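PDB 3I0P: malate dehydrogenase from Entamoeba histolytica, which probably catalyses the NAD-dependent interconversion of malate and oxaloacetate. Local coordinates for residues Q20-V25 against R33-T38; F55-I60 against I349-E354; K219-N224 against A230-L235; N268-E273 against G278-G283. All coordinates share one frame; numbering follows the deposited sequence.

Contact 1. Residues Q20-V25 against R33-T38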
loop_
_atom_site.group_PDB
_atom_site.type_symbol
_atom_site.label_atom_id
_atom_site.label_comp_id
_atom_site.label_asym_id
_atom_site.label_seq_id
_atom_site.Cartn_x
_atom_site.Cartn_y
_atom_site.Cartn_z
ATOM N N GLN A 20 32.641 13.000 -8.928
ATOM C CA GLN A 20 33.821 13.070 -9.791
ATOM C C GLN A 20 33.962 11.811 -10.648
ATOM O O GLN A 20 34.241 11.902 -11.843
ATOM C CB GLN A 20 35.107 13.342 -9.004
ATOM C CG GLN A 20 35.151 14.673 -8.233
ATOM C CD GLN A 20 34.998 15.922 -9.103
ATOM O OE1 GLN A 20 35.476 15.983 -10.241
ATOM N NE2 GLN A 20 34.339 16.939 -8.546
ATOM N N VAL A 21 33.747 10.643 -10.051
ATOM C CA VAL A 21 33.853 9.393 -10.801
ATOM C C VAL A 21 32.780 9.292 -11.904
ATOM O O VAL A 21 33.035 8.740 -12.991
ATOM C CB VAL A 21 33.836 8.153 -9.876
ATOM C CG1 VAL A 21 33.953 6.868 -10.690
ATOM C CG2 VAL A 21 34.966 8.233 -8.868
ATOM N N LEU A 22 31.600 9.844 -11.632
ATOM C CA LEU A 22 30.511 9.837 -12.607
ATOM C C LEU A 22 30.798 10.768 -13.780
ATOM O O LEU A 22 30.417 10.479 -14.912
ATOM C CB LEU A 22 29.179 10.192 -11.943
ATOM C CG LEU A 22 28.484 9.105 -11.121
ATOM C CD1 LEU A 22 27.487 9.714 -10.134
ATOM C CD2 LEU A 22 27.805 8.094 -12.039
ATOM N N LEU A 23 31.470 11.885 -13.507
ATOM C CA LEU A 23 31.957 12.763 -14.567
ATOM C C LEU A 23 33.015 12.053 -15.402
ATOM O O LEU A 23 32.938 12.054 -16.631
ATOM C CB LEU A 23 32.538 14.047 -13.993
ATOM C CG LEU A 23 31.547 15.042 -13.402
ATOM C CD1 LEU A 23 32.284 16.219 -12.776
ATOM C CD2 LEU A 23 30.558 15.508 -14.464
ATOM N N LYS A 24 33.977 11.425 -14.729
ATOM C CA LYS A 24 35.082 10.740 -15.397
ATOM C C LYS A 24 34.626 9.652 -16.356
ATOM O O LYS A 24 35.249 9.471 -17.396
ATOM C CB LYS A 24 36.074 10.163 -14.388
ATOM C CG LYS A 24 36.858 11.209 -13.615
ATOM C CD LYS A 24 37.876 11.943 -14.475
ATOM C CE LYS A 24 38.617 12.968 -13.629
ATOM N NZ LYS A 24 39.799 13.524 -14.316
ATOM N N VAL A 25 33.549 8.939 -16.010
ATOM C CA VAL A 25 32.993 7.885 -16.887
ATOM C C VAL A 25 31.977 8.433 -17.892
ATOM O O VAL A 25 31.246 7.673 -18.530
ATOM C CB VAL A 25 32.383 6.699 -16.102
ATOM C CG1 VAL A 25 33.440 6.038 -15.223
ATOM C CG2 VAL A 25 31.191 7.151 -15.268
ATOM N N ARG A 33 25.008 14.852 -10.707
ATOM C CA ARG A 33 24.449 15.452 -9.499
ATOM C C ARG A 33 23.172 14.765 -9.009
ATOM O O ARG A 33 23.039 14.484 -7.818
ATOM C CB ARG A 33 24.224 16.956 -9.677
ATOM C CG ARG A 33 25.375 17.799 -9.154
ATOM C CD ARG A 33 25.077 19.283 -9.250
ATOM N NE ARG A 33 24.902 19.726 -10.627
ATOM C CZ ARG A 33 23.849 20.397 -11.079
ATOM N NH1 ARG A 33 22.849 20.735 -10.264
ATOM N NH2 ARG A 33 23.803 20.754 -12.359
ATOM N N MET A 34 22.249 14.487 -9.923
ATOM C CA MET A 34 21.001 13.829 -9.562
ATOM C C MET A 34 21.273 12.449 -8.967
ATOM O O MET A 34 20.723 12.108 -7.933
ATOM C CB MET A 34 20.056 13.734 -10.767
ATOM C CG MET A 34 19.456 15.070 -11.207
ATOM S SD MET A 34 18.305 14.869 -12.584
ATOM C CE MET A 34 17.664 16.528 -12.794
ATOM N N VAL A 35 22.160 11.690 -9.610
ATOM C CA VAL A 35 22.513 10.327 -9.208
ATOM C C VAL A 35 23.257 10.269 -7.880
ATOM O O VAL A 35 22.945 9.428 -7.031
ATOM C CB VAL A 35 23.352 9.629 -10.301
ATOM C CG1 VAL A 35 23.977 8.318 -9.803
ATOM C CG2 VAL A 35 22.495 9.400 -11.530
ATOM N N ARG A 36 24.235 11.149 -7.688
ATOM C CA ARG A 36 24.992 11.123 -6.456
ATOM C C ARG A 36 24.137 11.596 -5.279
ATOM O O ARG A 36 24.297 11.086 -4.174
ATOM C CB ARG A 36 26.311 11.900 -6.585
ATOM C CG ARG A 36 26.200 13.408 -6.518
ATOM C CD ARG A 36 26.359 13.922 -5.101
ATOM N NE ARG A 36 26.072 15.352 -5.057
ATOM C CZ ARG A 36 26.982 16.299 -5.237
ATOM N NH1 ARG A 36 28.242 15.973 -5.466
ATOM N NH2 ARG A 36 26.642 17.577 -5.184
ATOM N N ASP A 37 23.226 12.545 -5.522
ATOM C CA ASP A 37 22.299 13.012 -4.481
ATOM C C ASP A 37 21.435 11.869 -3.953
ATOM O O ASP A 37 21.281 11.709 -2.741
ATOM C CB ASP A 37 21.393 14.134 -4.985
ATOM C CG ASP A 37 22.063 15.499 -4.967
ATOM O OD1 ASP A 37 23.223 15.630 -4.519
ATOM O OD2 ASP A 37 21.399 16.463 -5.406
ATOM N N THR A 38 20.886 11.062 -4.859
ATOM C CA THR A 38 20.008 9.985 -4.418
ATOM C C THR A 38 20.805 8.785 -3.939
ATOM O O THR A 38 20.310 8.009 -3.127
ATOM C CB THR A 38 18.919 9.558 -5.455
ATOM O OG1 THR A 38 19.142 8.216 -5.865
ATOM C CG2 THR A 38 18.867 10.462 -6.665
#
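The guanidinium group of Arg36, a residue whose CB lies 4.3 Å from CD1 of Leu22 across the contact, is the flat group to consider first. Over one of its faces, displaced toward the rim, sits CG of Arg33, 4.1 Å above the plane; at its edge, in plane, is OD1 of Asp37. The salt bridge between Arg36 NE and Asp37 OD1 spans 2.9 Å and is fairly straight, at 163°. It uses the anti side of OD1, with the donor 33° out of the carboxylate plane, and fixes the side chain along its own helix. Beyond the two segments, Arg36 leans on Met18 and Tyr19 of helix 11-24. Such packing joins two consecutive helices, 11-24 and 29-45, linked by a short loop. The apolar touch is made by one methyl of Leu22, CD1, which meets Val35 CG1 at 3.8 Å, the two side chains crossing obliquely. Leu22 reaches over because its CG is anti to the carbonyl carbon (chi1 -77°), and Val35 presents the methyl that is anti to its backbone N. Phe92 touches both residues, and Phe55 of helix 55-64 covers Leu22 as well.

Contact 2. Residues F55-I60 against I349-E354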
loop_
_atom_site.group_PDB
_atom_site.type_symbol
_atom_site.label_atom_id
_atom_site.label_comp_id
_atom_site.label_asym_id
_atom_site.label_seq_id
_atom_site.Cartn_x
_atom_site.Cartn_y
_atom_site.Cartn_z
ATOM N N PHE A 55 28.073 1.402 -5.331
ATOM C CA PHE A 55 28.441 2.355 -6.365
ATOM C C PHE A 55 29.139 1.669 -7.525
ATOM O O PHE A 55 28.708 1.799 -8.675
ATOM C CB PHE A 55 29.337 3.447 -5.770
ATOM C CG PHE A 55 29.687 4.549 -6.724
ATOM C CD1 PHE A 55 28.696 5.234 -7.419
ATOM C CD2 PHE A 55 31.011 4.928 -6.896
ATOM C CE1 PHE A 55 29.019 6.265 -8.293
ATOM C CE2 PHE A 55 31.350 5.954 -7.757
ATOM C CZ PHE A 55 30.352 6.633 -8.456
ATOM N N LYS A 56 30.198 0.919 -7.217
ATOM C CA LYS A 56 31.003 0.284 -8.252
ATOM C C LYS A 56 30.251 -0.763 -9.093
ATOM O O LYS A 56 30.221 -0.663 -10.328
ATOM C CB LYS A 56 32.290 -0.318 -7.693
ATOM C CG LYS A 56 33.301 -0.562 -8.796
ATOM C CD LYS A 56 34.468 -1.422 -8.370
ATOM C CE LYS A 56 35.141 -2.039 -9.604
ATOM N NZ LYS A 56 34.389 -3.208 -10.152
ATOM N N THR A 57 29.661 -1.760 -8.432
ATOM C CA THR A 57 29.076 -2.894 -9.152
ATOM C C THR A 57 27.726 -2.590 -9.803
ATOM O O THR A 57 27.440 -3.098 -10.886
ATOM C CB THR A 57 28.932 -4.136 -8.263
ATOM O OG1 THR A 57 28.073 -3.830 -7.163
ATOM C CG2 THR A 57 30.296 -4.593 -7.737
ATOM N N VAL A 58 26.905 -1.761 -9.163
ATOM C CA VAL A 58 25.540 -1.535 -9.650
ATOM C C VAL A 58 25.440 -0.352 -10.620
ATOM O O VAL A 58 24.501 -0.267 -11.417
ATOM C CB VAL A 58 24.516 -1.473 -8.468
ATOM C CG1 VAL A 58 23.120 -1.064 -8.921
ATOM C CG2 VAL A 58 24.466 -2.823 -7.771
ATOM N N TYR A 59 26.430 0.533 -10.582
ATOM C CA TYR A 59 26.419 1.708 -11.451
ATOM C C TYR A 59 27.637 1.811 -12.381
ATOM O O TYR A 59 27.476 1.756 -13.605
ATOM C CB TYR A 59 26.169 2.987 -10.640
ATOM C CG TYR A 59 24.867 2.893 -9.872
ATOM C CD1 TYR A 59 23.639 3.052 -10.522
ATOM C CD2 TYR A 59 24.855 2.590 -8.504
ATOM C CE1 TYR A 59 22.440 2.933 -9.824
ATOM C CE2 TYR A 59 23.656 2.473 -7.805
ATOM C CZ TYR A 59 22.456 2.654 -8.470
ATOM O OH TYR A 59 21.268 2.537 -7.787
ATOM N N ILE A 60 28.837 1.926 -11.805
ATOM C CA ILE A 60 30.059 2.120 -12.594
ATOM C C ILE A 60 30.334 0.938 -13.531
ATOM O O ILE A 60 30.495 1.123 -14.732
ATOM C CB ILE A 60 31.293 2.493 -11.714
ATOM C CG1 ILE A 60 30.962 3.674 -10.775
ATOM C CG2 ILE A 60 32.522 2.828 -12.585
ATOM C CD1 ILE A 60 30.459 4.948 -11.470
ATOM N N ILE A 349 35.888 0.407 0.669
ATOM C CA ILE A 349 37.107 1.201 0.680
ATOM C C ILE A 349 37.989 0.819 -0.503
ATOM O O ILE A 349 38.485 1.687 -1.230
ATOM C CB ILE A 349 37.890 1.032 2.012
ATOM C CG1 ILE A 349 37.052 1.525 3.201
ATOM C CG2 ILE A 349 39.233 1.759 1.955
ATOM C CD1 ILE A 349 36.635 2.987 3.123
ATOM N N ASN A 350 38.158 -0.487 -0.699
ATOM C CA ASN A 350 38.982 -1.011 -1.784
ATOM C C ASN A 350 38.382 -0.755 -3.164
ATOM O O ASN A 350 39.110 -0.427 -4.112
ATOM C CB ASN A 350 39.322 -2.486 -1.536
ATOM C CG ASN A 350 40.212 -2.667 -0.304
ATOM O OD1 ASN A 350 41.063 -1.822 -0.010
ATOM N ND2 ASN A 350 40.009 -3.756 0.428
ATOM N N GLU A 351 37.059 -0.859 -3.271
ATOM C CA GLU A 351 36.384 -0.442 -4.495
ATOM C C GLU A 351 36.644 1.038 -4.812
ATOM O O GLU A 351 36.892 1.391 -5.971
ATOM C CB GLU A 351 34.885 -0.706 -4.420
ATOM C CG GLU A 351 34.492 -2.154 -4.590
ATOM C CD GLU A 351 33.019 -2.378 -4.327
ATOM O OE1 GLU A 351 32.327 -1.410 -3.957
ATOM O OE2 GLU A 351 32.545 -3.520 -4.487
ATOM N N MET A 352 36.590 1.889 -3.784
ATOM C CA MET A 352 36.796 3.337 -3.957
ATOM C C MET A 352 38.218 3.640 -4.417
ATOM O O MET A 352 38.421 4.398 -5.369
ATOM C CB MET A 352 36.468 4.112 -2.677
ATOM C CG MET A 352 34.991 4.129 -2.320
ATOM S SD MET A 352 34.612 4.866 -0.705
ATOM C CE MET A 352 34.959 6.602 -0.988
ATOM N N LYS A 353 39.191 3.032 -3.740
ATOM C CA LYS A 353 40.605 3.138 -4.108
ATOM C C LYS A 353 40.835 2.767 -5.572
ATOM O O LYS A 353 41.519 3.488 -6.299
ATOM C CB LYS A 353 41.467 2.257 -3.196
ATOM C CG LYS A 353 41.866 2.904 -1.877
ATOM C CD LYS A 353 42.340 1.839 -0.892
ATOM C CE LYS A 353 43.461 2.352 0.003
ATOM N NZ LYS A 353 44.646 2.785 -0.814
ATOM N N GLU A 354 40.236 1.659 -6.001
ATOM C CA GLU A 354 40.348 1.212 -7.382
ATOM C C GLU A 354 39.815 2.251 -8.379
ATOM O O GLU A 354 40.493 2.569 -9.361
ATOM C CB GLU A 354 39.657 -0.134 -7.570
ATOM C CG GLU A 354 40.161 -0.912 -8.785
ATOM C CD GLU A 354 39.338 -2.171 -9.086
ATOM O OE1 GLU A 354 38.272 -2.382 -8.441
ATOM O OE2 GLU A 354 39.766 -2.949 -9.974
HETATM O O HOH W 1 31.138 0.910 -4.728
HETATM O O HOH W 2 37.155 -3.525 -11.868
HETATM O O HOH W 3 34.094 -4.516 -6.968
HETATM O O HOH W 4 29.964 -1.942 -5.358
#
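Lys56 and Glu351 mark the closest approach of the two backbones, with CA of Lys56 6.6 Å from CA of Glu351; the short axes of helices 55-60 and 349-354 come within 10.5 Å and diverge by 55°. Helix 55-60 opens with a pi-type turn, in which Phe55 O accepts from both Tyr59 N and Ile60 N. The aliphatic part of Lys56 lies across Glu351, with Lys56 CD 3.9 Å from Glu351 CG. Lys56 CE comes 3.4 Å from Glu354 OE1. This joins the first turn of helix 55-64 to the chain's last helix, 346-359, at the protein surface. Water bridges the polar groups: one takes the N-H of Lys56 at 2.7 Å from its N, another that of Thr57, and both lie within hydrogen-bonding distance of Glu351 OE1 and can donate to it. The carboxylate thus faces the start of a helix, where a negative charge is probably welcome. Bent at its last torsion (chi4 -78°), Lys56 directs NZ to a salt bridge with Asp61, while weaker water links lead from NZ to Glu351 and Glu354.

Contact 3. Residues K219-N224 against A230-L235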
loop_
_atom_site.group_PDB
_atom_site.type_symbol
_atom_site.label_atom_id
_atom_site.label_comp_id
_atom_site.label_asym_id
_atom_site.label_seq_id
_atom_site.Cartn_x
_atom_site.Cartn_y
_atom_site.Cartn_z
ATOM N N LYS A 219 23.459 -17.082 1.040
ATOM C CA LYS A 219 24.067 -17.423 -0.256
ATOM C C LYS A 219 23.150 -18.280 -1.136
ATOM O O LYS A 219 23.156 -18.142 -2.364
ATOM C CB LYS A 219 25.440 -18.098 -0.074
ATOM N N GLU A 220 22.367 -19.149 -0.499
ATOM C CA GLU A 220 21.477 -20.074 -1.204
ATOM C C GLU A 220 20.448 -19.352 -2.077
ATOM O O GLU A 220 20.237 -19.726 -3.239
ATOM C CB GLU A 220 20.771 -21.007 -0.218
ATOM C CG GLU A 220 21.652 -22.133 0.343
ATOM C CD GLU A 220 20.834 -23.293 0.924
ATOM O OE1 GLU A 220 20.067 -23.076 1.899
ATOM O OE2 GLU A 220 20.965 -24.423 0.398
ATOM N N LEU A 221 19.823 -18.315 -1.515
ATOM C CA LEU A 221 18.872 -17.487 -2.253
ATOM C C LEU A 221 19.537 -16.747 -3.416
ATOM O O LEU A 221 19.067 -16.817 -4.557
ATOM C CB LEU A 221 18.188 -16.471 -1.331
ATOM C CG LEU A 221 17.325 -15.507 -2.150
ATOM C CD1 LEU A 221 15.900 -16.014 -2.242
ATOM C CD2 LEU A 221 17.378 -14.094 -1.619
ATOM N N LEU A 222 20.628 -16.047 -3.110
ATOM C CA LEU A 222 21.315 -15.200 -4.083
ATOM C C LEU A 222 21.778 -15.941 -5.332
ATOM O O LEU A 222 21.782 -15.376 -6.428
ATOM C CB LEU A 222 22.499 -14.493 -3.433
ATOM C CG LEU A 222 22.128 -13.437 -2.395
ATOM C CD1 LEU A 222 23.358 -13.027 -1.614
ATOM C CD2 LEU A 222 21.468 -12.230 -3.069
ATOM N N GLU A 223 22.164 -17.202 -5.157
ATOM C CA GLU A 223 22.694 -18.005 -6.255
ATOM C C GLU A 223 21.603 -18.705 -7.051
ATOM O O GLU A 223 21.739 -18.878 -8.269
ATOM C CB GLU A 223 23.697 -19.038 -5.731
ATOM C CG GLU A 223 25.133 -18.525 -5.638
ATOM C CD GLU A 223 26.028 -19.422 -4.787
ATOM O OE1 GLU A 223 26.956 -18.878 -4.136
ATOM O OE2 GLU A 223 25.801 -20.660 -4.764
ATOM N N ASN A 224 20.531 -19.099 -6.357
ATOM C CA ASN A 224 19.484 -19.936 -6.937
ATOM C C ASN A 224 18.281 -19.181 -7.496
ATOM O O ASN A 224 17.595 -19.695 -8.388
ATOM C CB ASN A 224 19.032 -20.998 -5.932
ATOM C CG ASN A 224 20.114 -22.030 -5.639
ATOM O OD1 ASN A 224 20.614 -22.694 -6.544
ATOM N ND2 ASN A 224 20.470 -22.173 -4.370
ATOM N N ALA A 230 15.093 -20.624 -6.318
ATOM C CA ALA A 230 14.811 -20.067 -4.986
ATOM C C ALA A 230 14.047 -18.757 -5.143
ATOM O O ALA A 230 14.005 -18.187 -6.237
ATOM C CB ALA A 230 16.088 -19.840 -4.201
ATOM N N TYR A 231 13.453 -18.278 -4.052
ATOM C CA TYR A 231 12.613 -17.082 -4.107
ATOM C C TYR A 231 12.382 -16.435 -2.740
ATOM O O TYR A 231 12.468 -17.102 -1.703
ATOM C CB TYR A 231 11.269 -17.419 -4.766
ATOM C CG TYR A 231 10.564 -18.607 -4.148
ATOM C CD1 TYR A 231 9.857 -18.479 -2.945
ATOM C CD2 TYR A 231 10.605 -19.858 -4.756
ATOM C CE1 TYR A 231 9.212 -19.563 -2.370
ATOM C CE2 TYR A 231 9.964 -20.955 -4.185
ATOM C CZ TYR A 231 9.265 -20.799 -2.993
ATOM O OH TYR A 231 8.622 -21.874 -2.422
ATOM N N LEU A 232 12.106 -15.129 -2.756
ATOM C CA LEU A 232 11.691 -14.376 -1.564
ATOM C C LEU A 232 10.168 -14.446 -1.371
ATOM O O LEU A 232 9.415 -14.606 -2.336
ATOM C CB LEU A 232 12.106 -12.915 -1.701
ATOM C CG LEU A 232 13.582 -12.529 -1.635
ATOM C CD1 LEU A 232 13.835 -11.324 -2.500
ATOM C CD2 LEU A 232 13.995 -12.248 -0.215
ATOM N N HIS A 233 9.721 -14.328 -0.123
ATOM C CA HIS A 233 8.281 -14.286 0.182
ATOM C C HIS A 233 7.759 -12.857 0.207
ATOM O O HIS A 233 8.500 -11.933 0.556
ATOM C CB HIS A 233 7.977 -14.959 1.524
ATOM C CG HIS A 233 8.321 -16.415 1.554
ATOM N ND1 HIS A 233 7.647 -17.355 0.803
ATOM C CD2 HIS A 233 9.282 -17.089 2.229
ATOM C CE1 HIS A 233 8.173 -18.546 1.022
ATOM N NE2 HIS A 233 9.165 -18.412 1.884
ATOM N N PRO A 234 6.479 -12.666 -0.154
ATOM C CA PRO A 234 5.871 -11.346 -0.001
ATOM C C PRO A 234 5.689 -10.994 1.474
ATOM O O PRO A 234 5.744 -11.880 2.333
ATOM C CB PRO A 234 4.493 -11.514 -0.658
ATOM C CG PRO A 234 4.541 -12.821 -1.395
ATOM C CD PRO A 234 5.520 -13.657 -0.664
ATOM N N LEU A 235 5.481 -9.713 1.769
ATOM C CA LEU A 235 5.000 -9.326 3.098
ATOM C C LEU A 235 3.738 -10.150 3.454
ATOM O O LEU A 235 2.759 -10.186 2.700
ATOM C CB LEU A 235 4.750 -7.816 3.175
ATOM C CG LEU A 235 4.105 -7.214 4.427
ATOM C CD1 LEU A 235 4.985 -7.365 5.666
ATOM C CD2 LEU A 235 3.744 -5.751 4.194
#
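Apolar packing centres on Leu221, whose two methyls divide the work. CD1 lies over the strand backbone, 3.6 Å from Tyr231 C, and also reaches the methyl of Ala230; CD2 meets CD2 of Leu232 at 4.1 Å, the two leucine side chains crossing at about a right angle. With CG anti to the backbone N (chi1 173°), Leu221 carries both branches across to the strand. At the end of the helix the packing passes to smaller groups, CB of Asn224 resting 3.6 Å from CB of Ala230.

Among polar contacts, a single weak backbone bond spans the segments, from Ala230 N to Asn224 O at 3.4 Å. The amide of Asn224 turns back on its own helix instead: ND2 donates to Glu220 O at 2.7 Å with a bent angle of 131°. This bond ties the side chain to its own helix, and the same carbonyl also takes the backbone N-H of Asn224.

Helix 219-224 and strand 230-232 approach to 7.2 Å between short axes, their directions 110° apart. Strand 230-232 pairs antiparallel with strand 207-209, whose Ala207 and Met209 also touch the helix, and Phe192 of helix 189-197 packs against both Leu221 and Leu232. Tyr231, directed away from the helix, bonds through OH to Asp157 and touches Leu317 of the second subunit.

Contact 4. Residues N268-E273 against G278-G283; sequences NHIEEE and GKFSLG
Ile270 makes the apolar contacts to Phe280 and Leu282. Its CD1 lies 3.6 Å from CD2 of Leu282, and its CG2 comes 3.9 Å from CD1 of Phe280, approaching the ring at the edge and near its plane; both neighbouring side chains cross Ile270 at about a right angle. Also at the ring edge stands Glu271, with OE1 3.3 Å from CE1 of Phe280 and the carboxylate turned 57° from the ring plane. Glu271 leaves its helix pointing away from residues 278-283, and the bend at chi2 (59°) brings the acid back. A salt bridge from OE1 to Arg148 then holds it.

One water joins the two backbones. It donates to Ile270 O at 2.6 Å and to Lys279 O, and accepts from Ser281 N at 2.8 Å. Farther out, Asn268 ND2 reaches Glu272 OE2 at 2.8 Å within residues 268-273. Gly278, with positive phi, leads the chain out of helix 269-277 and toward strand 282-290, whose Leu282 side chain lies about 6 Å from bound NAD.

The join thus combines hydrophobic packing with a water whose two protons are both committed to backbone carbonyls. Beside it, Glu271 OE2 lies close to the carboxylate of Glu275, a like charge that Arg148 would probably offset.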
loop_
_atom_site.group_PDB
_atom_site.type_symbol
_atom_site.label_atom_id
_atom_site.label_comp_id
_atom_site.label_asym_id
_atom_site.label_seq_id
_atom_site.Cartn_x
_atom_site.Cartn_y
_atom_site.Cartn_z
ATOM N N ASN A 268 9.068 -11.548 -15.363
ATOM C CA ASN A 268 10.151 -12.287 -16.033
ATOM C C ASN A 268 10.786 -11.590 -17.249
ATOM O O ASN A 268 11.925 -11.883 -17.591
ATOM C CB ASN A 268 9.682 -13.703 -16.417
ATOM C CG ASN A 268 8.554 -13.696 -17.463
ATOM O OD1 ASN A 268 7.530 -13.017 -17.303
ATOM N ND2 ASN A 268 8.737 -14.462 -18.534
ATOM N N HIS A 269 10.060 -10.675 -17.894
ATOM C CA HIS A 269 10.583 -9.976 -19.076
ATOM C C HIS A 269 11.760 -9.054 -18.779
ATOM O O HIS A 269 12.551 -8.766 -19.665
ATOM C CB HIS A 269 9.489 -9.194 -19.798
ATOM C CG HIS A 269 8.360 -10.048 -20.285
ATOM N ND1 HIS A 269 8.346 -10.622 -21.539
ATOM C CD2 HIS A 269 7.205 -10.425 -19.685
ATOM C CE1 HIS A 269 7.229 -11.311 -21.691
ATOM N NE2 HIS A 269 6.519 -11.207 -20.582
ATOM N N ILE A 270 11.881 -8.579 -17.544
ATOM C CA ILE A 270 13.012 -7.722 -17.197
ATOM C C ILE A 270 14.337 -8.476 -17.423
ATOM O O ILE A 270 15.179 -8.025 -18.204
ATOM C CB ILE A 270 12.904 -7.127 -15.759
ATOM C CG1 ILE A 270 11.697 -6.189 -15.659
ATOM C CG2 ILE A 270 14.177 -6.365 -15.406
ATOM C CD1 ILE A 270 11.199 -5.912 -14.256
ATOM N N GLU A 271 14.490 -9.625 -16.761
ATOM C CA GLU A 271 15.677 -10.460 -16.893
ATOM C C GLU A 271 15.845 -11.018 -18.309
ATOM O O GLU A 271 16.950 -10.990 -18.871
ATOM C CB GLU A 271 15.652 -11.584 -15.856
ATOM C CG GLU A 271 16.733 -12.664 -16.015
ATOM C CD GLU A 271 18.162 -12.123 -15.941
ATOM O OE1 GLU A 271 18.416 -11.153 -15.187
ATOM O OE2 GLU A 271 19.038 -12.687 -16.634
ATOM N N GLU A 272 14.747 -11.508 -18.884
ATOM C CA GLU A 272 14.748 -12.060 -20.245
ATOM C C GLU A 272 15.248 -11.079 -21.304
ATOM O O GLU A 272 16.040 -11.460 -22.170
ATOM C CB GLU A 272 13.369 -12.610 -20.617
ATOM C CG GLU A 272 13.074 -13.955 -19.960
ATOM C CD GLU A 272 11.654 -14.459 -20.199
ATOM O OE1 GLU A 272 10.987 -14.005 -21.161
ATOM O OE2 GLU A 272 11.212 -15.329 -19.413
ATOM N N GLU A 273 14.790 -9.827 -21.230
ATOM C CA GLU A 273 15.225 -8.787 -22.168
ATOM C C GLU A 273 16.654 -8.285 -21.887
ATOM O O GLU A 273 17.309 -7.759 -22.796
ATOM C CB GLU A 273 14.241 -7.610 -22.213
ATOM C CG GLU A 273 12.849 -7.951 -22.712
ATOM C CD GLU A 273 12.827 -8.499 -24.133
ATOM O OE1 GLU A 273 13.100 -7.733 -25.082
ATOM O OE2 GLU A 273 12.515 -9.698 -24.296
ATOM N N GLY A 278 21.398 -6.844 -23.052
ATOM C CA GLY A 278 22.493 -6.489 -22.157
ATOM C C GLY A 278 22.134 -5.485 -21.068
ATOM O O GLY A 278 22.964 -5.190 -20.218
ATOM N N LYS A 279 20.897 -4.981 -21.087
ATOM C CA LYS A 279 20.455 -3.893 -20.210
ATOM C C LYS A 279 19.182 -4.243 -19.420
ATOM O O LYS A 279 18.207 -4.734 -20.002
ATOM C CB LYS A 279 20.179 -2.639 -21.046
ATOM C CG LYS A 279 21.305 -2.225 -21.995
ATOM C CD LYS A 279 20.809 -1.233 -23.030
ATOM C CE LYS A 279 21.927 -0.790 -23.960
ATOM N NZ LYS A 279 21.696 0.626 -24.404
ATOM N N PHE A 280 19.191 -3.987 -18.105
ATOM C CA PHE A 280 17.976 -4.085 -17.277
ATOM C C PHE A 280 17.089 -2.886 -17.529
ATOM O O PHE A 280 17.419 -1.781 -17.105
ATOM C CB PHE A 280 18.301 -4.169 -15.784
ATOM C CG PHE A 280 18.881 -5.492 -15.362
ATOM C CD1 PHE A 280 18.079 -6.634 -15.298
ATOM C CD2 PHE A 280 20.227 -5.598 -15.029
ATOM C CE1 PHE A 280 18.611 -7.860 -14.910
ATOM C CE2 PHE A 280 20.773 -6.812 -14.640
ATOM C CZ PHE A 280 19.969 -7.948 -14.574
ATOM N N SER A 281 15.968 -3.107 -18.222
ATOM C CA SER A 281 15.034 -2.037 -18.562
ATOM C C SER A 281 13.768 -2.180 -17.715
ATOM O O SER A 281 13.095 -3.209 -17.770
ATOM C CB SER A 281 14.739 -2.049 -20.060
ATOM O OG SER A 281 13.807 -1.053 -20.436
ATOM N N LEU A 282 13.471 -1.130 -16.939
ATOM C CA LEU A 282 12.487 -1.146 -15.835
ATOM C C LEU A 282 11.474 -0.009 -15.949
ATOM O O LEU A 282 11.678 0.943 -16.707
ATOM C CB LEU A 282 13.203 -0.955 -14.494
ATOM C CG LEU A 282 14.211 -1.960 -13.955
ATOM C CD1 LEU A 282 14.916 -1.351 -12.772
ATOM C CD2 LEU A 282 13.544 -3.227 -13.538
ATOM N N GLY A 283 10.407 -0.098 -15.158
ATOM C CA GLY A 283 9.450 0.987 -15.027
ATOM C C GLY A 283 9.405 1.572 -13.623
ATOM O O GLY A 283 9.860 0.933 -12.652
HETATM O O HOH W 5 15.437 -5.676 -19.181
#

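Overall arrangement
The four contacts illustrate how local and distant pairings combine in one fold. Contacts 1, 3 and 4 each join neighbouring elements, in that order along the chain, whereas contact 2 brings helix 55-64 to the C-terminal helix 346-359 and so spans both 3 and 4. Contacts 1 and 2 have centres 13 Å apart and touch: Phe55 and Ile60 pack on Val21 and Leu22, making one continuous helical cluster. Contact 3 includes one strand of a small two-stranded sheet, about 31 Å between centres from contact 1; contact 4 feeds the large mixed sheet, 19 Å from contact 3 between centres. Side chains of contacts 3 and 4 come nearer to bound NAD than that cluster, consistent with a part in shaping the cofactor's surroundings.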